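Local coordinates for beta-N-acetylglucosaminidase-like protein Glycoside hydrolase family 20 (Flavobacterium johnsoniae, PDB 6YHH) that probably releases N-acetylglucosamine from chitin-derived oligosaccharides, as a chitobiase of glycoside hydrolase family 20 with beta-N-acetylhexosaminidase activity, at residues Leu568-Asp571 / Glu572-Gln576; Asn526-Thr529 / Asn530-Pro534; Phe593-Trp596 / Ile597-Lys601; Ser627-Leu630 / Leu631-Leu634; Thr554-Ala557 / Asp558-Pro562. One frame throughout, in Å; residues are numbered along the deposited sequence.

Contact 1 (Leu568-Asp571 / Glu572-Gln576)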
loop_
_atom_site.group_PDB
_atom_site.type_symbol
_atom_site.label_atom_id
_atom_site.label_comp_id
_atom_site.label_asym_id
_atom_site.label_seq_id
_atom_site.Cartn_x
_atom_site.Cartn_y
_atom_site.Cartn_z
ATOM N N LEU A 568 -25.291 3.664 13.399
ATOM C CA LEU A 568 -25.227 3.416 14.855
ATOM C C LEU A 568 -25.637 4.685 15.614
ATOM O O LEU A 568 -26.352 4.591 16.627
ATOM C CB LEU A 568 -23.824 3.015 15.243
ATOM C CG LEU A 568 -23.355 1.626 14.789
ATOM C CD1 LEU A 568 -21.883 1.400 15.191
ATOM C CD2 LEU A 568 -24.274 0.558 15.217
ATOM N N ALA A 569 -25.193 5.835 15.138
ATOM C CA ALA A 569 -25.613 7.092 15.767
ATOM C C ALA A 569 -27.065 7.387 15.684
ATOM O O ALA A 569 -27.662 7.896 16.623
ATOM C CB ALA A 569 -24.763 8.255 15.283
ATOM N N PHE A 570 -27.642 7.094 14.546
ATOM C CA PHE A 570 -29.066 7.220 14.332
ATOM C C PHE A 570 -29.839 6.346 15.258
ATOM O O PHE A 570 -30.825 6.749 15.944
ATOM C CB PHE A 570 -29.421 6.911 12.873
ATOM C CG PHE A 570 -30.872 7.141 12.562
ATOM C CD1 PHE A 570 -31.447 8.423 12.636
ATOM C CD2 PHE A 570 -31.718 6.087 12.167
ATOM C CE1 PHE A 570 -32.794 8.603 12.279
ATOM C CE2 PHE A 570 -33.033 6.268 11.852
ATOM C CZ PHE A 570 -33.595 7.571 11.951
ATOM N N ASP A 571 -29.395 5.083 15.347
ATOM C CA ASP A 571 -30.089 4.145 16.180
ATOM C C ASP A 571 -30.177 4.673 17.637
ATOM O O ASP A 571 -31.250 4.514 18.271
ATOM C CB ASP A 571 -29.286 2.837 16.232
ATOM C CG ASP A 571 -29.408 1.982 14.946
ATOM O OD1 ASP A 571 -30.296 2.189 14.126
ATOM O OD2 ASP A 571 -28.564 1.060 14.838
ATOM N N GLU A 572 -29.075 5.218 18.105
ATOM C CA GLU A 572 -28.939 5.772 19.479
ATOM C C GLU A 572 -29.886 6.952 19.600
ATOM O O GLU A 572 -30.664 7.052 20.595
ATOM C CB GLU A 572 -27.505 6.195 19.771
ATOM C CG GLU A 572 -27.306 6.935 21.123
ATOM C CD GLU A 572 -27.615 6.052 22.344
ATOM O OE1 GLU A 572 -27.802 4.785 22.186
ATOM O OE2 GLU A 572 -27.700 6.644 23.484
ATOM N N ALA A 573 -29.874 7.842 18.620
ATOM C CA ALA A 573 -30.750 9.005 18.677
ATOM C C ALA A 573 -32.217 8.590 18.679
ATOM O O ALA A 573 -33.058 9.180 19.423
ATOM C CB ALA A 573 -30.444 9.951 17.524
ATOM N N VAL A 574 -32.595 7.609 17.851
ATOM C CA VAL A 574 -33.982 7.134 17.824
ATOM C C VAL A 574 -34.429 6.497 19.169
ATOM O O VAL A 574 -35.536 6.749 19.691
ATOM C CB VAL A 574 -34.225 6.193 16.648
ATOM C CG1 VAL A 574 -35.555 5.422 16.781
ATOM C CG2 VAL A 574 -34.192 7.031 15.377
ATOM N N SER A 575 -33.550 5.692 19.724
ATOM C CA SER A 575 -33.819 5.041 21.051
ATOM C C SER A 575 -33.996 6.088 22.113
ATOM O O SER A 575 -35.003 6.023 22.846
ATOM C CB SER A 575 -32.712 4.120 21.485
ATOM O OG SER A 575 -32.692 2.961 20.629
ATOM N N GLN A 576 -33.126 7.074 22.110
ATOM C CA GLN A 576 -33.225 8.121 23.180
ATOM C C GLN A 576 -34.526 8.901 23.028
ATOM O O GLN A 576 -35.215 9.152 24.054
ATOM C CB GLN A 576 -32.113 9.088 23.097
ATOM C CG GLN A 576 -30.796 8.503 23.459
ATOM C CD GLN A 576 -30.646 8.331 24.941
ATOM O OE1 GLN A 576 -31.262 9.054 25.748
ATOM N NE2 GLN A 576 -29.781 7.417 25.325
#

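Contact 2 (Asn526-Thr529 / Asn530-Pro534)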
loop_
_atom_site.group_PDB
_atom_site.type_symbol
_atom_site.label_atom_id
_atom_site.label_comp_id
_atom_site.label_asym_id
_atom_site.label_seq_id
_atom_site.Cartn_x
_atom_site.Cartn_y
_atom_site.Cartn_z
ATOM N N ASN A 526 -19.140 9.461 0.450
ATOM C CA ASN A 526 -18.600 9.029 1.744
ATOM C C ASN A 526 -19.658 9.070 2.846
ATOM O O ASN A 526 -19.827 8.117 3.615
ATOM C CB ASN A 526 -17.413 9.911 2.085
ATOM C CG ASN A 526 -16.671 9.410 3.312
ATOM O OD1 ASN A 526 -16.213 8.256 3.394
ATOM N ND2 ASN A 526 -16.619 10.290 4.325
ATOM N N GLU A 527 -20.423 10.156 2.895
ATOM C CA GLU A 527 -21.502 10.183 3.881
ATOM C C GLU A 527 -22.513 9.106 3.673
ATOM O O GLU A 527 -23.090 8.546 4.641
ATOM C CB GLU A 527 -22.187 11.587 3.919
ATOM C CG GLU A 527 -21.228 12.656 4.362
ATOM C CD GLU A 527 -21.721 14.071 4.154
ATOM O OE1 GLU A 527 -22.592 14.327 3.305
ATOM O OE2 GLU A 527 -21.128 14.973 4.845
ATOM N N PHE A 528 -22.816 8.779 2.424
ATOM C CA PHE A 528 -23.779 7.683 2.164
ATOM C C PHE A 528 -23.181 6.309 2.595
ATOM O O PHE A 528 -23.943 5.450 3.057
ATOM C CB PHE A 528 -24.221 7.635 0.706
ATOM C CG PHE A 528 -25.534 6.897 0.504
ATOM C CD1 PHE A 528 -26.691 7.291 1.212
ATOM C CD2 PHE A 528 -25.654 5.856 -0.371
ATOM C CE1 PHE A 528 -27.855 6.545 1.092
ATOM C CE2 PHE A 528 -26.825 5.137 -0.522
ATOM C CZ PHE A 528 -27.946 5.506 0.212
ATOM N N THR A 529 -21.864 6.090 2.495
ATOM C CA THR A 529 -21.323 4.829 3.025
ATOM C C THR A 529 -21.615 4.678 4.492
ATOM O O THR A 529 -21.737 3.561 5.004
ATOM C CB THR A 529 -19.828 4.620 2.844
ATOM O OG1 THR A 529 -19.131 5.528 3.719
ATOM C CG2 THR A 529 -19.403 4.785 1.454
ATOM N N ASN A 530 -21.791 5.802 5.215
ATOM C CA ASN A 530 -22.022 5.771 6.642
ATOM C C ASN A 530 -23.406 5.377 7.123
ATOM O O ASN A 530 -23.630 5.276 8.356
ATOM C CB ASN A 530 -21.540 7.098 7.276
ATOM C CG ASN A 530 -20.056 7.305 7.145
ATOM O OD1 ASN A 530 -19.274 6.357 7.073
ATOM N ND2 ASN A 530 -19.664 8.548 7.185
ATOM N N VAL A 531 -24.320 5.040 6.187
ATOM C CA VAL A 531 -25.568 4.384 6.460
ATOM C C VAL A 531 -25.771 3.095 5.720
ATOM O O VAL A 531 -26.819 2.514 5.842
ATOM C CB VAL A 531 -26.782 5.298 6.272
ATOM C CG1 VAL A 531 -26.739 6.370 7.339
ATOM C CG2 VAL A 531 -26.926 5.878 4.842
ATOM N N CYS A 532 -24.749 2.621 5.007
ATOM C CA CYS A 532 -24.906 1.429 4.153
ATOM C C CYS A 532 -23.854 0.331 4.533
ATOM O O CYS A 532 -22.772 0.652 4.998
ATOM C CB CYS A 532 -24.715 1.752 2.699
ATOM S SG CYS A 532 -25.966 2.803 1.952
ATOM N N GLU A 533 -24.298 -0.899 4.435
ATOM C CA GLU A 533 -23.490 -2.076 4.783
ATOM C C GLU A 533 -23.566 -3.096 3.694
ATOM O O GLU A 533 -24.578 -3.319 3.116
ATOM C CB GLU A 533 -23.889 -2.617 6.142
ATOM C CG GLU A 533 -23.795 -1.536 7.233
ATOM C CD GLU A 533 -24.217 -2.020 8.617
ATOM O OE1 GLU A 533 -24.532 -3.199 8.847
ATOM O OE2 GLU A 533 -24.333 -1.159 9.528
ATOM N N PRO A 534 -22.453 -3.737 3.397
ATOM C CA PRO A 534 -22.548 -4.742 2.352
ATOM C C PRO A 534 -23.429 -5.935 2.742
ATOM O O PRO A 534 -23.513 -6.335 3.910
ATOM C CB PRO A 534 -21.106 -5.198 2.141
ATOM C CG PRO A 534 -20.290 -4.513 3.153
ATOM C CD PRO A 534 -21.134 -3.609 4.010
HETATM O O HOH W 1 -16.653 9.353 7.481
HETATM O O HOH W 2 -18.801 3.748 6.767
#

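Contact 3 (Phe593-Trp596 / Ile597-Lys601)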
loop_
_atom_site.group_PDB
_atom_site.type_symbol
_atom_site.label_atom_id
_atom_site.label_comp_id
_atom_site.label_asym_id
_atom_site.label_seq_id
_atom_site.Cartn_x
_atom_site.Cartn_y
_atom_site.Cartn_z
ATOM N N PHE A 593 -32.309 13.224 9.212
ATOM C CA PHE A 593 -33.149 13.367 8.025
ATOM C C PHE A 593 -32.718 14.520 7.142
ATOM O O PHE A 593 -32.635 14.383 5.891
ATOM C CB PHE A 593 -34.619 13.556 8.424
ATOM C CG PHE A 593 -35.180 12.434 9.232
ATOM C CD1 PHE A 593 -34.819 11.094 8.981
ATOM C CD2 PHE A 593 -36.155 12.667 10.168
ATOM C CE1 PHE A 593 -35.329 10.071 9.750
ATOM C CE2 PHE A 593 -36.667 11.634 10.927
ATOM C CZ PHE A 593 -36.265 10.354 10.715
ATOM N N ASN A 594 -32.414 15.683 7.723
ATOM C CA ASN A 594 -31.936 16.782 6.923
ATOM C C ASN A 594 -30.582 16.402 6.254
ATOM O O ASN A 594 -30.331 16.728 5.063
ATOM C CB ASN A 594 -31.781 18.028 7.760
ATOM C CG ASN A 594 -33.099 18.606 8.153
ATOM O OD1 ASN A 594 -33.337 18.965 9.337
ATOM N ND2 ASN A 594 -33.928 18.721 7.246
ATOM N N LYS A 595 -29.731 15.692 6.970
ATOM C CA LYS A 595 -28.465 15.275 6.414
ATOM C C LYS A 595 -28.655 14.343 5.215
ATOM O O LYS A 595 -27.987 14.551 4.150
ATOM C CB LYS A 595 -27.608 14.528 7.472
ATOM C CG LYS A 595 -26.265 14.113 6.909
ATOM C CD LYS A 595 -25.361 13.451 7.949
ATOM C CE LYS A 595 -23.971 13.182 7.344
ATOM N NZ LYS A 595 -23.052 12.697 8.420
ATOM N N TRP A 596 -29.536 13.360 5.344
ATOM C CA TRP A 596 -29.741 12.396 4.249
ATOM C C TRP A 596 -30.356 13.016 3.004
ATOM O O TRP A 596 -30.134 12.594 1.862
ATOM C CB TRP A 596 -30.503 11.211 4.752
ATOM C CG TRP A 596 -29.710 10.501 5.870
ATOM C CD1 TRP A 596 -28.341 10.387 6.029
ATOM C CD2 TRP A 596 -30.283 9.751 6.935
ATOM N NE1 TRP A 596 -28.049 9.642 7.150
ATOM C CE2 TRP A 596 -29.221 9.216 7.700
ATOM C CE3 TRP A 596 -31.567 9.424 7.273
ATOM C CZ2 TRP A 596 -29.451 8.414 8.837
ATOM C CZ3 TRP A 596 -31.797 8.668 8.379
ATOM C CH2 TRP A 596 -30.730 8.168 9.152
ATOM N N ILE A 597 -31.264 13.991 3.226
ATOM C CA ILE A 597 -31.791 14.776 2.101
ATOM C C ILE A 597 -30.654 15.456 1.370
ATOM O O ILE A 597 -30.589 15.445 0.130
ATOM C CB ILE A 597 -32.852 15.723 2.626
ATOM C CG1 ILE A 597 -34.076 14.913 3.069
ATOM C CG2 ILE A 597 -33.185 16.758 1.558
ATOM C CD1 ILE A 597 -35.060 15.709 3.925
ATOM N N ALA A 598 -29.723 16.060 2.110
ATOM C CA ALA A 598 -28.617 16.728 1.480
ATOM C C ALA A 598 -27.690 15.731 0.757
ATOM O O ALA A 598 -27.115 16.030 -0.329
ATOM C CB ALA A 598 -27.842 17.591 2.484
ATOM N N VAL A 599 -27.445 14.590 1.386
ATOM C CA VAL A 599 -26.611 13.565 0.756
ATOM C C VAL A 599 -27.191 13.120 -0.593
ATOM O O VAL A 599 -26.487 13.011 -1.592
ATOM C CB VAL A 599 -26.439 12.352 1.720
ATOM C CG1 VAL A 599 -25.890 11.141 0.963
ATOM C CG2 VAL A 599 -25.607 12.741 2.944
ATOM N N ASN A 600 -28.477 12.911 -0.637
ATOM C CA ASN A 600 -29.120 12.463 -1.857
ATOM C C ASN A 600 -28.957 13.540 -2.912
ATOM O O ASN A 600 -28.694 13.232 -4.063
ATOM C CB ASN A 600 -30.579 12.130 -1.665
ATOM C CG ASN A 600 -31.214 11.640 -2.924
ATOM O OD1 ASN A 600 -30.837 10.610 -3.495
ATOM N ND2 ASN A 600 -32.170 12.449 -3.449
ATOM N N LYS A 601 -29.178 14.809 -2.558
ATOM C CA LYS A 601 -28.916 15.888 -3.536
ATOM C C LYS A 601 -27.505 15.841 -4.061
ATOM O O LYS A 601 -27.296 15.922 -5.260
ATOM C CB LYS A 601 -29.152 17.312 -2.984
ATOM C CG LYS A 601 -30.618 17.561 -2.573
ATOM C CD LYS A 601 -30.834 18.795 -1.731
ATOM C CE LYS A 601 -30.689 20.105 -2.442
ATOM N NZ LYS A 601 -30.381 21.324 -1.580
#

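Contact 4 (Ser627-Leu630 / Leu631-Leu634)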
loop_
_atom_site.group_PDB
_atom_site.type_symbol
_atom_site.label_atom_id
_atom_site.label_comp_id
_atom_site.label_asym_id
_atom_site.label_seq_id
_atom_site.Cartn_x
_atom_site.Cartn_y
_atom_site.Cartn_z
ATOM N N SER A 627 -37.009 10.279 4.655
ATOM C CA SER A 627 -36.537 11.391 5.504
ATOM C C SER A 627 -37.483 12.599 5.392
ATOM O O SER A 627 -37.864 13.185 6.424
ATOM C CB SER A 627 -35.113 11.757 5.144
ATOM O OG SER A 627 -34.213 10.688 5.429
ATOM N N GLN A 628 -37.857 12.933 4.165
ATOM C CA GLN A 628 -38.742 14.090 3.934
ATOM C C GLN A 628 -40.057 13.892 4.674
ATOM O O GLN A 628 -40.597 14.840 5.278
ATOM C CB GLN A 628 -39.003 14.312 2.414
ATOM C CG GLN A 628 -37.808 14.863 1.646
ATOM C CD GLN A 628 -37.919 14.790 0.082
ATOM O OE1 GLN A 628 -38.746 15.432 -0.499
ATOM N NE2 GLN A 628 -36.982 14.134 -0.563
ATOM N N GLU A 629 -40.602 12.711 4.591
ATOM C CA GLU A 629 -41.932 12.454 5.208
ATOM C C GLU A 629 -41.836 12.377 6.751
ATOM O O GLU A 629 -42.688 12.951 7.539
ATOM C CB GLU A 629 -42.605 11.228 4.612
ATOM C CG GLU A 629 -44.085 11.050 5.024
ATOM C CD GLU A 629 -44.957 12.155 4.424
ATOM O OE1 GLU A 629 -44.730 12.537 3.260
ATOM O OE2 GLU A 629 -45.877 12.623 5.137
ATOM N N LEU A 630 -40.785 11.715 7.245
ATOM C CA LEU A 630 -40.587 11.622 8.649
ATOM C C LEU A 630 -40.307 12.985 9.291
ATOM O O LEU A 630 -40.643 13.178 10.487
ATOM C CB LEU A 630 -39.466 10.646 8.996
ATOM C CG LEU A 630 -39.870 9.195 8.687
ATOM C CD1 LEU A 630 -38.686 8.224 8.728
ATOM C CD2 LEU A 630 -40.922 8.681 9.640
ATOM N N LEU A 631 -39.682 13.919 8.585
ATOM C CA LEU A 631 -39.605 15.290 9.122
ATOM C C LEU A 631 -41.036 15.837 9.392
ATOM O O LEU A 631 -41.284 16.515 10.407
ATOM C CB LEU A 631 -38.867 16.224 8.165
ATOM C CG LEU A 631 -37.332 15.994 8.162
ATOM C CD1 LEU A 631 -36.773 16.751 7.008
ATOM C CD2 LEU A 631 -36.724 16.511 9.454
ATOM N N LEU A 632 -41.959 15.541 8.498
ATOM C CA LEU A 632 -43.340 16.030 8.715
ATOM C C LEU A 632 -44.000 15.260 9.828
ATOM O O LEU A 632 -44.716 15.836 10.664
ATOM C CB LEU A 632 -44.158 15.909 7.449
ATOM C CG LEU A 632 -43.652 16.710 6.272
ATOM C CD1 LEU A 632 -44.334 16.200 5.042
ATOM C CD2 LEU A 632 -43.884 18.202 6.451
ATOM N N VAL A 633 -43.764 13.972 9.900
ATOM C CA VAL A 633 -44.267 13.135 10.986
ATOM C C VAL A 633 -43.809 13.678 12.355
ATOM O O VAL A 633 -44.639 13.898 13.242
ATOM C CB VAL A 633 -43.827 11.684 10.848
ATOM C CG1 VAL A 633 -44.173 10.875 12.067
ATOM C CG2 VAL A 633 -44.453 10.989 9.649
ATOM N N LEU A 634 -42.509 13.946 12.514
ATOM C CA LEU A 634 -41.966 14.458 13.778
ATOM C C LEU A 634 -42.630 15.782 14.209
ATOM O O LEU A 634 -42.728 16.034 15.395
ATOM C CB LEU A 634 -40.439 14.644 13.757
ATOM C CG LEU A 634 -39.499 13.397 13.760
ATOM C CD1 LEU A 634 -38.025 13.792 13.658
ATOM C CD2 LEU A 634 -39.633 12.438 14.920
#

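Contact 5 (Thr554-Ala557 / Asp558-Pro562)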
loop_
_atom_site.group_PDB
_atom_site.type_symbol
_atom_site.label_atom_id
_atom_site.label_comp_id
_atom_site.label_asym_id
_atom_site.label_seq_id
_atom_site.Cartn_x
_atom_site.Cartn_y
_atom_site.Cartn_z
ATOM N N THR A 554 -14.266 -2.544 -7.023
ATOM C CA THR A 554 -14.004 -1.098 -6.957
ATOM C C THR A 554 -15.281 -0.256 -6.887
ATOM O O THR A 554 -15.290 0.929 -7.278
ATOM C CB THR A 554 -13.211 -0.723 -8.220
ATOM O OG1 THR A 554 -13.978 -1.144 -9.331
ATOM C CG2 THR A 554 -11.816 -1.370 -8.261
ATOM N N LEU A 555 -16.347 -0.853 -6.377
ATOM C CA LEU A 555 -17.676 -0.279 -6.488
ATOM C C LEU A 555 -18.205 0.021 -5.113
ATOM O O LEU A 555 -17.533 -0.191 -4.099
ATOM C CB LEU A 555 -18.568 -1.224 -7.267
ATOM C CG LEU A 555 -18.159 -1.573 -8.722
ATOM C CD1 LEU A 555 -19.247 -2.415 -9.408
ATOM C CD2 LEU A 555 -17.853 -0.314 -9.517
ATOM N N PHE A 556 -19.462 0.518 -5.053
ATOM C CA PHE A 556 -19.924 1.009 -3.754
ATOM C C PHE A 556 -19.902 0.008 -2.622
ATOM O O PHE A 556 -19.517 0.353 -1.496
ATOM C CB PHE A 556 -21.317 1.572 -3.887
ATOM C CG PHE A 556 -21.786 2.396 -2.690
ATOM C CD1 PHE A 556 -21.218 3.611 -2.387
ATOM C CD2 PHE A 556 -22.789 1.900 -1.899
ATOM C CE1 PHE A 556 -21.685 4.326 -1.289
ATOM C CE2 PHE A 556 -23.245 2.579 -0.792
ATOM C CZ PHE A 556 -22.696 3.804 -0.506
ATOM N N ALA A 557 -20.271 -1.232 -2.860
ATOM C CA ALA A 557 -20.247 -2.239 -1.794
ATOM C C ALA A 557 -18.850 -2.443 -1.192
ATOM O O ALA A 557 -18.719 -2.714 -0.004
ATOM C CB ALA A 557 -20.779 -3.567 -2.281
ATOM N N ASP A 558 -17.828 -2.248 -2.042
ATOM C CA ASP A 558 -16.436 -2.402 -1.634
ATOM C C ASP A 558 -15.943 -1.286 -0.754
ATOM O O ASP A 558 -15.007 -1.492 -0.023
ATOM C CB ASP A 558 -15.582 -2.567 -2.886
ATOM C CG ASP A 558 -16.136 -3.650 -3.730
ATOM O OD1 ASP A 558 -16.173 -4.812 -3.203
ATOM O OD2 ASP A 558 -16.556 -3.410 -4.865
ATOM N N ALA A 559 -16.611 -0.116 -0.767
ATOM C CA ALA A 559 -16.343 0.990 0.142
ATOM C C ALA A 559 -17.118 0.969 1.411
ATOM O O ALA A 559 -16.776 1.663 2.369
ATOM C CB ALA A 559 -16.666 2.309 -0.612
ATOM N N CYS A 560 -18.116 0.077 1.496
ATOM C CA CYS A 560 -18.922 -0.032 2.699
ATOM C C CYS A 560 -18.479 -1.168 3.645
ATOM O O CYS A 560 -17.821 -2.170 3.212
ATOM C CB CYS A 560 -20.409 -0.247 2.356
ATOM S SG CYS A 560 -21.143 1.128 1.467
ATOM N N THR A 561 -18.808 -0.959 4.944
ATOM C CA THR A 561 -18.458 -1.923 5.971
ATOM C C THR A 561 -19.602 -2.123 6.919
ATOM O O THR A 561 -20.458 -1.259 6.976
ATOM C CB THR A 561 -17.198 -1.441 6.731
ATOM O OG1 THR A 561 -17.315 -0.032 7.012
ATOM C CG2 THR A 561 -15.994 -1.580 5.831
ATOM N N PRO A 562 -19.619 -3.196 7.746
ATOM C CA PRO A 562 -20.640 -3.295 8.820
ATOM C C PRO A 562 -20.448 -2.231 9.886
ATOM O O PRO A 562 -19.480 -1.481 9.856
ATOM C CB PRO A 562 -20.386 -4.670 9.458
ATOM C CG PRO A 562 -19.248 -5.276 8.689
ATOM C CD PRO A 562 -18.637 -4.279 7.811
#

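Contact 1 (Leu568-Asp571 / Glu572-Gln576)
An i to i+4 CH-pi contact on one turn of alpha-helix 565-579 sets the methyl CG2 of Val-574 over a face of the Phe-570 ring. CG2 lies 3.7 Å from the ring centroid and 18° off the ring normal. It is shifted toward the rim, and its nearest ring atom is Phe-570 CZ, 3.5 Å away. Both torsions serve this placement: Phe-570 has CG opposite its backbone N (chi1 -175°), while Val-574 turns CG2 to the side of its own N, back toward the preceding turn. The same methyl comes within 3.4 Å of Phe-570 O. That oxygen takes the amide Val-574 N at 2.7 Å, close to the line of the C=O bond, so one oxygen is met by both the amide and the methyl of Val-574. On a more exposed part of the helix, Gln-576 NE2 donates to Glu-572 OE2 at 2.9 Å, meeting the carboxylate from above its plane. With an alanine at Phe-570, Val-574 CG2 would probably lose its aromatic partner and a gap would be likely to open beside it. The Phe-570 ring also meets Trp-596 and Phe-592 of helix 583-607 edge-to-face, whereas Asp-571 OD1 is hydrogen-bonded to Ser-667 OG of helix 665-671; the turn thus packs against both helices.

Contact 2 (Asn526-Thr529 / Asn530-Pro534)
Past Thr-529 the backbone leaves helix 523-529 through successive i to i+3 bonds, Asn-530 N to Glu-527 O, Val-531 N to Phe-528 O and Cys-532 N to Thr-529 O, each donor standing above its carbonyl plane. The first is 3.1 Å long, and Asn-530 N keeps a further, weak bond to Asn-526 O. Cys-532 SG lies over one face of the Phe-528 ring, 3.8 Å from the centroid and 24° off the normal. With chi1 at -67°, SG lies opposite its own carbonyl carbon, and it sits 3.5 Å from Phe-528 CE2. Val-531 CG2 reaches Phe-528 CD1 at 3.9 Å, the two side chains crossing at about a right angle.

The polar side is built differently. Thr-529 OG1 donates to Asn-526 O at 2.7 Å, in the carbonyl plane and on a lone pair, and is also bonded to Lys-509 NZ. One water accepts from both amides, 3.1 Å from Asn-530 ND2 and somewhat farther from Asn-526 ND2. A second water lies 2.7 Å from Asn-530 OD1. Replacing Asn-530 by a leucine would probably cost each water its bond to this amide and break the water bridge to Asn-526 ND2. The i to i+3 bonds are characteristic of a helix C-terminus that tightens toward 3-10 geometry, with the sulfur-aromatic pair packed beside it, before the chain enters strand 532-534, which pairs antiparallel with strand 660-662.

Contact 3 (Phe593-Trp596 / Ile597-Lys601)
Ile-597 lays its CG1-CD1 branch back along the helix surface over the carbonyl of Phe-593, one turn earlier. CG1 stands 3.2 Å from Phe-593 O and CD1 follows at 3.4 Å, because chi1 (-69°) puts CG1 beside the backbone N and an extended chi2 carries the branch on past the oxygen. Phe-593 O is at the same time the acceptor for Ile-597 N at 3.0 Å, so the branch flanks a bonded oxygen.

Val-599 behaves in a like manner toward Lys-595. Its CG2, turned to the side of the backbone N, approaches Lys-595 O to 3.2 Å, and that oxygen receives Val-599 N at 2.8 Å with the donor in the carbonyl plane. The same methyl meets Lys-595 CG at 4.2 Å, a loose contact at the root of the lysine. From there the Lys-595 chain runs fully extended, which takes NZ away to a salt bridge with Asp-566.

These are i to i+4 relations within the long alpha-helix 583-607, a member of the helical C-terminal part of the chain. The CA to CB bond of Trp-596 leads away from 597-601. One indole face has Phe-593 N 4.2 Å above it, offset toward the rim. The main-chain oxygen of Trp-596 accepts Asn-600 N at 3.0 Å, whereas the amide of Asn-600, with CG opposite its backbone N, heads off toward Ser-620 and bonds its OG through OD1. Val-599 packs on Glu-527 and Phe-528 of helix 523-529.

Contact 4 (Ser627-Leu630 / Leu631-Leu634)
The carboxylate of Glu-629 is met by the methyl CD1 of Leu-632, which stands above its plane rather than at its edge, nearly equidistant from the group's three atoms and 3.9 Å from OE2. A bend at chi2 (68°) curls the glutamate chain, and the two side chains cross at a slant. OE2 has its polar partner in Ser-638 OG of the following loop, so the methyl adds an apolar touch to a bonded oxygen. The backbone here is the last part of alpha-helix 617-634. Glu-629 O accepts Val-633 N at 2.8 Å, in the carbonyl plane, and more weakly Leu-632 N, whose N-H angle is only 116°. Gln-628 O lies 3.6 Å from that same Leu-632 N, which suggests local tightening of the helix. Val-633 CG2 rests 3.4 Å from Glu-629 O, and meets Leu-630 CD2 loosely at 4.2 Å. On another side, Leu-631 leans its CG against Ser-627 O at 3.3 Å, while the serine hydroxyl is bonded to Leu-623 O. Leu-630 packs on Phe-593 of helix 583-607, and Val-633 on Leu-645 of helix 642-650.

Contact 5 (Thr554-Ala557 / Asp558-Pro562)
Side-chain hydrogen bonding comes first: Asp-558 OD2 reaches back to accept Leu-555 N at 3.0 Å, through its anti lone pair and with a fairly straight N-H angle of 164°. Asp-558 chi1 (-52°) sets CG beside the backbone N, which brings OD2 back to Leu-555 N. The other carboxylate oxygen, OD1, forms a salt bridge with Arg-540, so both oxygens of this buried acid are engaged and its rotation is probably fixed.

Backbone bonds follow, mostly i to i+3. Asp-558 N donates to Leu-555 O at 2.9 Å, Ala-559 N to Phe-556 O at 3.0 Å and Cys-560 N to Ala-557 O at 3.2 Å, each donor above the carbonyl plane. The i to i+4 alternatives, Ala-559 N to Leu-555 O and Cys-560 N to Phe-556 O, are weak. Two carbonyls of the turn, Ala-557 O and Cys-560 O, accept from the guanidinium of Arg-463.

The sulfur-aromatic contact joins Cys-560 SG to one face of the Phe-556 ring, 3.8 Å from the centroid and 27° off the normal. SG sits toward the rim, 3.4 Å from Phe-556 CE2.

At the dimer interface, Thr-554 OG1 is hydrogen-bonded to Gly-54 O of the second subunit, and Leu-555 packs on Phe-59 of that subunit. Taken as a whole, this is a short, weakly bonded helical turn of mainly i to i+3 bonds, with an aspartate carboxylate folded back on the amide three residues earlier; it resembles one half of a capping box, the reciprocal side-chain bond being impossible for Leu-555.

Overall arrangement
All five contacts lie in the largely helical C-terminal part of the chain, away from the predicted proton donor Glu-317. Contacts 2 and 5 are the closest pair, with centres about 8 Å apart; Phe-528 CD2 touches Phe-556 CZ at 3.6 Å, so the two cysteine-covered rings pack on each other. Contact 3 touches contacts 1, 2 and 4, and contact 5 is reached through contact 2. Its centre is about 13 Å from that of contact 2, where Val-531 CG1 meets Trp-596 NE1 at 3.5 Å, and about 12 Å from that of contact 4. Contact 1 joins it through Phe-570 CG and Trp-596 CH2, 3.6 Å apart. Contacts 4 and 5 lie farthest apart, about 28 Å between centres.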